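Local coordinates for molybdopterin biosynthesis protein (Mycobacterium abscessus, PDB 3TCR) that probably binds molybdopterin and takes part in the biosynthesis of the molybdenum cofactor, at residues L47-N52 with Q92-T97. Numbering follows the deposited sequence.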
loop_
_atom_site.group_PDB
_atom_site.type_symbol
_atom_site.label_atom_id
_atom_site.label_comp_id
_atom_site.label_asym_id
_atom_site.label_seq_id
_atom_site.Cartn_x
_atom_site.Cartn_y
_atom_site.Cartn_z
ATOM N N LEU A 47 22.682 -8.582 -7.368
ATOM C CA LEU A 47 23.612 -7.893 -6.478
ATOM C C LEU A 47 22.945 -7.612 -5.131
ATOM O O LEU A 47 21.778 -7.231 -5.067
ATOM C CB LEU A 47 24.083 -6.574 -7.089
ATOM C CG LEU A 47 25.119 -5.746 -6.276
ATOM C CD1 LEU A 47 26.538 -6.147 -6.673
ATOM C CD2 LEU A 47 24.932 -4.277 -6.538
ATOM N N VAL A 48 23.700 -7.796 -4.062
ATOM C CA VAL A 48 23.267 -7.512 -2.728
ATOM C C VAL A 48 23.941 -6.266 -2.217
ATOM O O VAL A 48 25.179 -6.133 -2.287
ATOM C CB VAL A 48 23.635 -8.672 -1.788
ATOM C CG1 VAL A 48 23.065 -8.421 -0.387
ATOM C CG2 VAL A 48 23.122 -9.972 -2.375
ATOM N N VAL A 49 23.133 -5.350 -1.696
ATOM C CA VAL A 49 23.621 -4.122 -1.085
ATOM C C VAL A 49 23.292 -4.168 0.410
ATOM O O VAL A 49 22.139 -4.135 0.776
ATOM C CB VAL A 49 22.953 -2.869 -1.713
ATOM C CG1 VAL A 49 23.476 -1.594 -1.043
ATOM C CG2 VAL A 49 23.194 -2.838 -3.224
ATOM N N ILE A 50 24.311 -4.267 1.265
ATOM C CA ILE A 50 24.116 -4.289 2.721
ATOM C C ILE A 50 24.104 -2.848 3.172
ATOM O O ILE A 50 25.083 -2.144 2.952
ATOM C CB ILE A 50 25.284 -4.987 3.446
ATOM C CG1 ILE A 50 25.361 -6.461 3.040
ATOM C CG2 ILE A 50 25.171 -4.805 4.962
ATOM C CD1 ILE A 50 24.074 -7.227 3.246
ATOM N N VAL A 51 23.010 -2.402 3.773
ATOM C CA VAL A 51 22.909 -1.026 4.239
ATOM C C VAL A 51 23.011 -1.050 5.755
ATOM O O VAL A 51 22.028 -1.315 6.449
ATOM C CB VAL A 51 21.586 -0.327 3.806
ATOM C CG1 VAL A 51 21.575 1.123 4.321
ATOM C CG2 VAL A 51 21.397 -0.389 2.281
ATOM N N ASN A 52 24.213 -0.819 6.260
ATOM C CA ASN A 52 24.480 -0.942 7.691
ATOM C C ASN A 52 25.708 -0.153 8.138
ATOM O O ASN A 52 26.819 -0.470 7.740
ATOM C CB ASN A 52 24.687 -2.419 8.010
ATOM C CG ASN A 52 24.589 -2.716 9.488
ATOM O OD1 ASN A 52 25.406 -2.287 10.305
ATOM N ND2 ASN A 52 23.566 -3.459 9.833
ATOM N N GLN A 92 22.402 5.233 -3.195
ATOM C CA GLN A 92 22.042 5.528 -4.582
ATOM C C GLN A 92 23.176 5.140 -5.528
ATOM O O GLN A 92 22.948 4.515 -6.595
ATOM C CB GLN A 92 21.615 7.016 -4.731
ATOM C CG GLN A 92 20.218 7.278 -4.108
ATOM C CD GLN A 92 19.637 8.644 -4.493
ATOM O OE1 GLN A 92 20.374 9.526 -4.872
ATOM N NE2 GLN A 92 18.317 8.805 -4.412
ATOM N N ASN A 93 24.406 5.445 -5.135
ATOM C CA ASN A 93 25.545 5.100 -5.963
ATOM C C ASN A 93 25.616 3.585 -6.180
ATOM O O ASN A 93 25.890 3.125 -7.295
ATOM C CB ASN A 93 26.879 5.575 -5.363
ATOM C CG ASN A 93 27.111 7.070 -5.555
ATOM O OD1 ASN A 93 26.559 7.677 -6.472
ATOM N ND2 ASN A 93 27.940 7.670 -4.699
ATOM N N ALA A 94 25.422 2.844 -5.098
ATOM C CA ALA A 94 25.494 1.388 -5.138
ATOM C C ALA A 94 24.404 0.841 -6.081
ATOM O O ALA A 94 24.686 0.039 -6.967
ATOM C CB ALA A 94 25.362 0.792 -3.713
ATOM N N VAL A 95 23.161 1.280 -5.894
ATOM C CA VAL A 95 22.080 0.792 -6.762
ATOM C C VAL A 95 22.287 1.221 -8.234
ATOM O O VAL A 95 22.146 0.410 -9.158
ATOM C CB VAL A 95 20.722 1.255 -6.245
ATOM C CG1 VAL A 95 19.614 0.925 -7.255
ATOM C CG2 VAL A 95 20.445 0.634 -4.868
ATOM N N ASN A 96 22.610 2.494 -8.452
ATOM C CA ASN A 96 22.784 3.030 -9.816
ATOM C C ASN A 96 23.926 2.290 -10.509
ATOM O O ASN A 96 23.881 2.094 -11.720
ATOM C CB ASN A 96 23.067 4.555 -9.829
ATOM C CG ASN A 96 21.821 5.390 -9.593
ATOM O OD1 ASN A 96 20.741 4.955 -9.904
ATOM N ND2 ASN A 96 21.973 6.573 -9.002
ATOM N N THR A 97 24.926 1.847 -9.749
ATOM C CA THR A 97 26.013 1.095 -10.347
ATOM C C THR A 97 25.523 -0.275 -10.853
ATOM O O THR A 97 25.891 -0.718 -11.955
ATOM C CB THR A 97 27.227 1.003 -9.398
ATOM O OG1 THR A 97 27.721 2.329 -9.187
ATOM C CG2 THR A 97 28.398 0.188 -10.045
#
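V49 and A94 meet where helix 88-100 packs on the parallel part of the central sheet, in a beta-alpha-beta crossover (strand 76-84, helix 88-100, strand 105-109) whose helix passes over the intervening strand 44-51. V49 sits on that middle strand, and its side chain rises from the sheet toward the helix. With CG1 anti to the backbone N (chi1 180°), that methyl is the branch that meets the helix, lying 4.0 Å from CB of A94. The small side chain of A94 allows a close approach, with the CA atoms of V49 and A94 7.1 Å apart. Both residues are buried; V82 also packs against A94, and V49 also touches V84 of strand 76-84 and V106 and T108 of strand 105-109. V49 and A94 meet through apolar carbons, and no hydrogen bond joins strand to helix here. Toward L47 the contact is looser: this partly exposed leucine brings CD2 no nearer than 4.3 Å to O of A94. On the helix's exposed side, T97 turns its hydroxyl back onto the preceding turn, OG1 donating to O of N93 at 2.8 Å. OG1 is tilted 29° from the plane of this carbonyl, which also accepts T97 N at 2.9 Å, the two donors reaching N93 O from opposite faces.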